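Local coordinates for protein putative sortase (PDB 2W1J) that probably acts as a transpeptidase of the class C sortase family, linking pilin subunits into the pilus fibre of Streptococcus pneumoniae, at residues D162-L175 with T184-Y196. Numbering follows the deposited sequence.
Sequences DLLIVPGHDYVTLL and THRLLVRGHRIPY
OD2 of Asp170 is gripped twice, by Arg193 NH1 across the contact in a salt bridge (3.1 Å) and by the backbone N of Gly105, while the hydroxyl of Tyr147 bonds to OD1. NH1 comes in on the syn side, somewhat out of the carboxylate plane, and the bond is bent; the guanidinium stands almost perpendicular to the carboxylate, the planes 85° apart. CB and CG of Arg193 pack against the carboxylate, and a bend at chi2 (75°) turns the rest of the chain so that NH1 reaches OD2. Beside this pair the backbones run antiparallel as the hairpin of strands 170-178 and 185-194, in the middle of the sortase beta-sheet. Val172 and Gly191 bond to each other in both directions, as do Leu174 and Val189; the bond from Gly191 N to Val172 O, 2.8 Å, is nearly straight.

On the face carrying Tyr171, Thr173 and Leu188, Arg190 reaches over the tyrosine ring. With chi1 and chi2 extended, CD lies above the ring centre, 3.7 Å from the centroid, and the bend at chi3 (73°) lays the guanidinium almost parallel to the ring, its CZ off-centre in a cation-pi contact. CB of His169 lies over the opposite face. OD2 of Asp150 forms a salt bridge with Arg190 NH2, while a water bridges NH1 to the carbonyl O of Asp162. Further along, Leu188 puts CD1 3.7 Å from Asp162 CB and meets Leu163 CD2 with its own CD2, tying the preceding loop to the hairpin. Stacking, salt bridge and water together should restrict the rotation of the Arg190 guanidinium, and the Asp150 carboxylate probably balances the charge that the guanidinium brings over the ring.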
loop_
_atom_site.group_PDB
_atom_site.type_symbol
_atom_site.label_atom_id
_atom_site.label_comp_id
_atom_site.label_asym_id
_atom_site.label_seq_id
_atom_site.Cartn_x
_atom_site.Cartn_y
_atom_site.Cartn_z
ATOM N N ASP A 162 7.882 -10.903 -7.448
ATOM C CA ASP A 162 7.024 -11.208 -6.316
ATOM C C ASP A 162 6.027 -10.094 -6.030
ATOM O O ASP A 162 5.297 -10.177 -5.033
ATOM C CB ASP A 162 7.872 -11.450 -5.071
ATOM C CG ASP A 162 8.899 -12.530 -5.288
ATOM O OD1 ASP A 162 8.496 -13.699 -5.450
ATOM O OD2 ASP A 162 10.104 -12.216 -5.308
ATOM N N LEU A 163 6.028 -9.052 -6.859
ATOM C CA LEU A 163 5.158 -7.892 -6.682
ATOM C C LEU A 163 4.014 -7.866 -7.681
ATOM O O LEU A 163 3.199 -6.949 -7.654
ATOM C CB LEU A 163 5.970 -6.603 -6.824
ATOM C CG LEU A 163 7.125 -6.465 -5.826
ATOM C CD1 LEU A 163 7.858 -5.148 -6.058
ATOM C CD2 LEU A 163 6.626 -6.556 -4.393
ATOM N N LEU A 164 3.975 -8.850 -8.570
ATOM C CA LEU A 164 2.997 -8.867 -9.651
ATOM C C LEU A 164 1.750 -9.653 -9.259
ATOM O O LEU A 164 1.760 -10.432 -8.306
ATOM C CB LEU A 164 3.626 -9.473 -10.906
ATOM C CG LEU A 164 4.842 -8.712 -11.437
ATOM C CD1 LEU A 164 5.390 -9.423 -12.668
ATOM C CD2 LEU A 164 4.497 -7.258 -11.753
ATOM N N ILE A 165 0.674 -9.465 -10.010
ATOM C CA ILE A 165 -0.562 -10.194 -9.747
ATOM C C ILE A 165 -0.330 -11.691 -9.865
ATOM O O ILE A 165 0.323 -12.152 -10.806
ATOM C CB ILE A 165 -1.687 -9.745 -10.716
ATOM C CG1 ILE A 165 -2.131 -8.324 -10.361
ATOM C CG2 ILE A 165 -2.858 -10.707 -10.686
ATOM C CD1 ILE A 165 -2.989 -7.680 -11.433
ATOM N N VAL A 166 -0.868 -12.441 -8.906
ATOM C CA VAL A 166 -0.933 -13.890 -9.010
ATOM C C VAL A 166 -2.393 -14.250 -9.262
ATOM O O VAL A 166 -3.245 -14.017 -8.414
ATOM C CB VAL A 166 -0.448 -14.569 -7.707
ATOM C CG1 VAL A 166 -0.450 -16.085 -7.868
ATOM C CG2 VAL A 166 0.941 -14.055 -7.317
ATOM N N PRO A 167 -2.704 -14.779 -10.456
ATOM C CA PRO A 167 -4.101 -15.137 -10.725
ATOM C C PRO A 167 -4.691 -16.046 -9.637
ATOM O O PRO A 167 -4.040 -16.995 -9.201
ATOM C CB PRO A 167 -4.015 -15.892 -12.057
ATOM C CG PRO A 167 -2.788 -15.346 -12.706
ATOM C CD PRO A 167 -1.817 -15.079 -11.595
ATOM N N GLY A 168 -5.915 -15.755 -9.202
ATOM C CA GLY A 168 -6.584 -16.577 -8.192
ATOM C C GLY A 168 -6.325 -16.186 -6.746
ATOM O O GLY A 168 -6.809 -16.853 -5.823
ATOM N N HIS A 169 -5.572 -15.101 -6.543
ATOM C CA HIS A 169 -5.252 -14.606 -5.206
ATOM C C HIS A 169 -5.540 -13.111 -5.073
ATOM O O HIS A 169 -5.514 -12.356 -6.048
ATOM C CB HIS A 169 -3.791 -14.915 -4.861
ATOM C CG HIS A 169 -3.469 -16.384 -4.846
ATOM N ND1 HIS A 169 -3.514 -17.143 -3.694
ATOM C CD2 HIS A 169 -3.102 -17.229 -5.840
ATOM C CE1 HIS A 169 -3.200 -18.395 -3.982
ATOM N NE2 HIS A 169 -2.937 -18.472 -5.275
ATOM N N ASP A 170 -5.794 -12.704 -3.832
ATOM C CA ASP A 170 -6.021 -11.311 -3.451
ATOM C C ASP A 170 -4.940 -10.997 -2.415
ATOM O O ASP A 170 -5.054 -11.398 -1.252
ATOM C CB ASP A 170 -7.435 -11.203 -2.843
ATOM C CG ASP A 170 -7.815 -9.795 -2.390
ATOM O OD1 ASP A 170 -6.931 -8.921 -2.227
ATOM O OD2 ASP A 170 -9.039 -9.571 -2.159
ATOM N N TYR A 171 -3.879 -10.324 -2.860
ATOM C CA TYR A 171 -2.678 -10.086 -2.051
ATOM C C TYR A 171 -2.420 -8.598 -1.847
ATOM O O TYR A 171 -2.691 -7.775 -2.726
ATOM C CB TYR A 171 -1.451 -10.655 -2.769
ATOM C CG TYR A 171 -1.267 -12.154 -2.754
ATOM C CD1 TYR A 171 -1.347 -12.887 -1.573
ATOM C CD2 TYR A 171 -0.900 -12.832 -3.923
ATOM C CE1 TYR A 171 -1.111 -14.270 -1.569
ATOM C CE2 TYR A 171 -0.660 -14.201 -3.925
ATOM C CZ TYR A 171 -0.763 -14.910 -2.743
ATOM O OH TYR A 171 -0.520 -16.271 -2.751
ATOM N N VAL A 172 -1.860 -8.259 -0.690
ATOM C CA VAL A 172 -1.214 -6.965 -0.498
ATOM C C VAL A 172 0.181 -7.262 0.039
ATOM O O VAL A 172 0.336 -8.060 0.970
ATOM C CB VAL A 172 -1.988 -6.060 0.487
ATOM C CG1 VAL A 172 -1.156 -4.840 0.878
ATOM C CG2 VAL A 172 -3.312 -5.625 -0.131
ATOM N N THR A 173 1.188 -6.635 -0.563
ATOM C CA THR A 173 2.555 -6.721 -0.057
ATOM C C THR A 173 2.981 -5.370 0.496
ATOM O O THR A 173 2.776 -4.323 -0.132
ATOM C CB THR A 173 3.530 -7.198 -1.150
ATOM O OG1 THR A 173 3.192 -8.544 -1.511
ATOM C CG2 THR A 173 4.996 -7.141 -0.689
ATOM N N LEU A 174 3.560 -5.415 1.693
ATOM C CA LEU A 174 4.181 -4.270 2.340
ATOM C C LEU A 174 5.680 -4.351 2.064
ATOM O O LEU A 174 6.319 -5.376 2.324
ATOM C CB LEU A 174 3.871 -4.288 3.836
ATOM C CG LEU A 174 2.394 -4.524 4.180
ATOM C CD1 LEU A 174 2.226 -4.544 5.690
ATOM C CD2 LEU A 174 1.521 -3.451 3.569
ATOM N N LEU A 175 6.209 -3.268 1.493
ATOM C CA LEU A 175 7.556 -3.231 0.936
ATOM C C LEU A 175 8.412 -2.191 1.656
ATOM O O LEU A 175 8.003 -1.039 1.778
ATOM C CB LEU A 175 7.450 -2.861 -0.547
ATOM C CG LEU A 175 8.718 -2.533 -1.332
ATOM C CD1 LEU A 175 9.616 -3.756 -1.382
ATOM C CD2 LEU A 175 8.392 -2.051 -2.740
ATOM N N THR A 184 20.484 -2.659 1.335
ATOM C CA THR A 184 20.940 -3.152 0.042
ATOM C C THR A 184 19.855 -3.979 -0.652
ATOM O O THR A 184 19.927 -4.207 -1.866
ATOM C CB THR A 184 22.177 -4.042 0.229
ATOM O OG1 THR A 184 21.925 -4.943 1.310
ATOM C CG2 THR A 184 23.416 -3.193 0.557
ATOM N N HIS A 185 18.861 -4.416 0.117
ATOM C CA HIS A 185 17.833 -5.326 -0.366
ATOM C C HIS A 185 16.471 -4.780 0.005
ATOM O O HIS A 185 16.371 -3.678 0.555
ATOM C CB HIS A 185 18.072 -6.716 0.215
ATOM C CG HIS A 185 19.319 -7.351 -0.310
ATOM N ND1 HIS A 185 20.571 -7.039 0.176
ATOM C CD2 HIS A 185 19.517 -8.208 -1.341
ATOM C CE1 HIS A 185 21.482 -7.718 -0.499
ATOM N NE2 HIS A 185 20.869 -8.431 -1.428
ATOM N N ARG A 186 15.429 -5.537 -0.306
ATOM C CA ARG A 186 14.072 -5.129 0.056
ATOM C C ARG A 186 13.395 -6.267 0.802
ATOM O O ARG A 186 13.610 -7.446 0.491
ATOM C CB ARG A 186 13.234 -4.754 -1.178
ATOM C CG ARG A 186 13.911 -3.737 -2.103
ATOM C CD ARG A 186 14.042 -2.366 -1.470
ATOM N NE ARG A 186 14.745 -1.416 -2.339
ATOM C CZ ARG A 186 15.982 -0.968 -2.151
ATOM N NH1 ARG A 186 16.711 -1.389 -1.125
ATOM N NH2 ARG A 186 16.498 -0.088 -3.007
ATOM N N LEU A 187 12.606 -5.895 1.804
ATOM C CA LEU A 187 11.799 -6.830 2.578
ATOM C C LEU A 187 10.365 -6.744 2.077
ATOM O O LEU A 187 9.806 -5.640 1.968
ATOM C CB LEU A 187 11.844 -6.435 4.057
ATOM C CG LEU A 187 11.040 -7.304 5.026
ATOM C CD1 LEU A 187 11.660 -8.673 5.121
ATOM C CD2 LEU A 187 10.969 -6.665 6.412
ATOM N N LEU A 188 9.782 -7.903 1.793
ATOM C CA LEU A 188 8.415 -8.020 1.301
ATOM C C LEU A 188 7.606 -8.811 2.306
ATOM O O LEU A 188 7.907 -9.988 2.541
ATOM C CB LEU A 188 8.379 -8.803 -0.009
ATOM C CG LEU A 188 9.087 -8.242 -1.231
ATOM C CD1 LEU A 188 8.744 -9.031 -2.473
ATOM C CD2 LEU A 188 8.814 -6.789 -1.418
ATOM N N VAL A 189 6.582 -8.191 2.874
ATOM C CA VAL A 189 5.684 -8.884 3.780
ATOM C C VAL A 189 4.354 -9.003 3.048
ATOM O O VAL A 189 3.667 -8.000 2.852
ATOM C CB VAL A 189 5.534 -8.116 5.101
ATOM C CG1 VAL A 189 4.463 -8.764 5.968
ATOM C CG2 VAL A 189 6.881 -8.071 5.840
ATOM N N ARG A 190 4.023 -10.213 2.610
ATOM C CA ARG A 190 2.823 -10.444 1.810
ATOM C C ARG A 190 1.711 -10.998 2.677
ATOM O O ARG A 190 1.928 -11.960 3.419
ATOM C CB ARG A 190 3.103 -11.442 0.682
ATOM C CG ARG A 190 1.939 -11.601 -0.279
ATOM C CD ARG A 190 2.245 -12.649 -1.328
ATOM N NE ARG A 190 2.214 -13.996 -0.778
ATOM C CZ ARG A 190 2.497 -15.090 -1.472
ATOM N NH1 ARG A 190 2.941 -14.988 -2.721
ATOM N NH2 ARG A 190 2.395 -16.284 -0.899
ATOM N N GLY A 191 0.514 -10.428 2.543
ATOM C CA GLY A 191 -0.686 -10.996 3.162
ATOM C C GLY A 191 -1.730 -11.366 2.123
ATOM O O GLY A 191 -1.809 -10.719 1.081
ATOM N N HIS A 192 -2.509 -12.412 2.411
ATOM C CA HIS A 192 -3.686 -12.727 1.601
ATOM C C HIS A 192 -4.941 -12.218 2.282
ATOM O O HIS A 192 -5.022 -12.150 3.508
ATOM C CB HIS A 192 -3.808 -14.227 1.276
ATOM C CG HIS A 192 -3.898 -15.114 2.475
ATOM N ND1 HIS A 192 -5.033 -15.256 3.248
ATOM C CD2 HIS A 192 -2.974 -15.938 3.016
ATOM C CE1 HIS A 192 -4.796 -16.120 4.224
ATOM N NE2 HIS A 192 -3.551 -16.544 4.105
ATOM N N ARG A 193 -5.929 -11.887 1.460
ATOM C CA ARG A 193 -7.191 -11.367 1.947
ATOM C C ARG A 193 -7.896 -12.422 2.794
ATOM O O ARG A 193 -7.896 -13.614 2.439
ATOM C CB ARG A 193 -8.044 -10.997 0.744
ATOM C CG ARG A 193 -9.376 -10.353 1.070
ATOM C CD ARG A 193 -9.232 -8.904 1.504
ATOM N NE ARG A 193 -10.550 -8.316 1.768
ATOM C CZ ARG A 193 -11.352 -7.841 0.824
ATOM N NH1 ARG A 193 -10.961 -7.836 -0.455
ATOM N NH2 ARG A 193 -12.540 -7.343 1.148
ATOM N N ILE A 194 -8.495 -12.003 3.911
ATOM C CA ILE A 194 -9.328 -12.889 4.729
ATOM C C ILE A 194 -10.652 -12.197 5.037
ATOM O O ILE A 194 -10.767 -10.977 4.937
ATOM C CB ILE A 194 -8.627 -13.274 6.056
ATOM C CG1 ILE A 194 -8.336 -12.042 6.929
ATOM C CG2 ILE A 194 -7.362 -14.074 5.767
ATOM C CD1 ILE A 194 -7.815 -12.380 8.334
ATOM N N PRO A 195 -11.667 -12.967 5.432
ATOM C CA PRO A 195 -12.947 -12.316 5.710
ATOM C C PRO A 195 -12.869 -11.370 6.900
ATOM O O PRO A 195 -12.079 -11.578 7.836
ATOM C CB PRO A 195 -13.883 -13.493 6.007
ATOM C CG PRO A 195 -13.293 -14.626 5.248
ATOM C CD PRO A 195 -11.796 -14.432 5.364
ATOM N N TYR A 196 -13.691 -10.330 6.856
ATOM C CA TYR A 196 -13.729 -9.312 7.889
ATOM C C TYR A 196 -15.139 -8.779 7.959
ATOM O O TYR A 196 -15.709 -8.393 6.940
ATOM C CB TYR A 196 -12.815 -8.151 7.498
ATOM C CG TYR A 196 -12.814 -6.985 8.465
ATOM C CD1 TYR A 196 -12.050 -7.026 9.622
ATOM C CD2 TYR A 196 -13.569 -5.844 8.219
ATOM C CE1 TYR A 196 -12.038 -5.964 10.515
ATOM C CE2 TYR A 196 -13.563 -4.775 9.105
ATOM C CZ TYR A 196 -12.793 -4.845 10.250
ATOM O OH TYR A 196 -12.778 -3.795 11.138
HETATM O O HOH W 1 3.989 -12.762 -4.498
#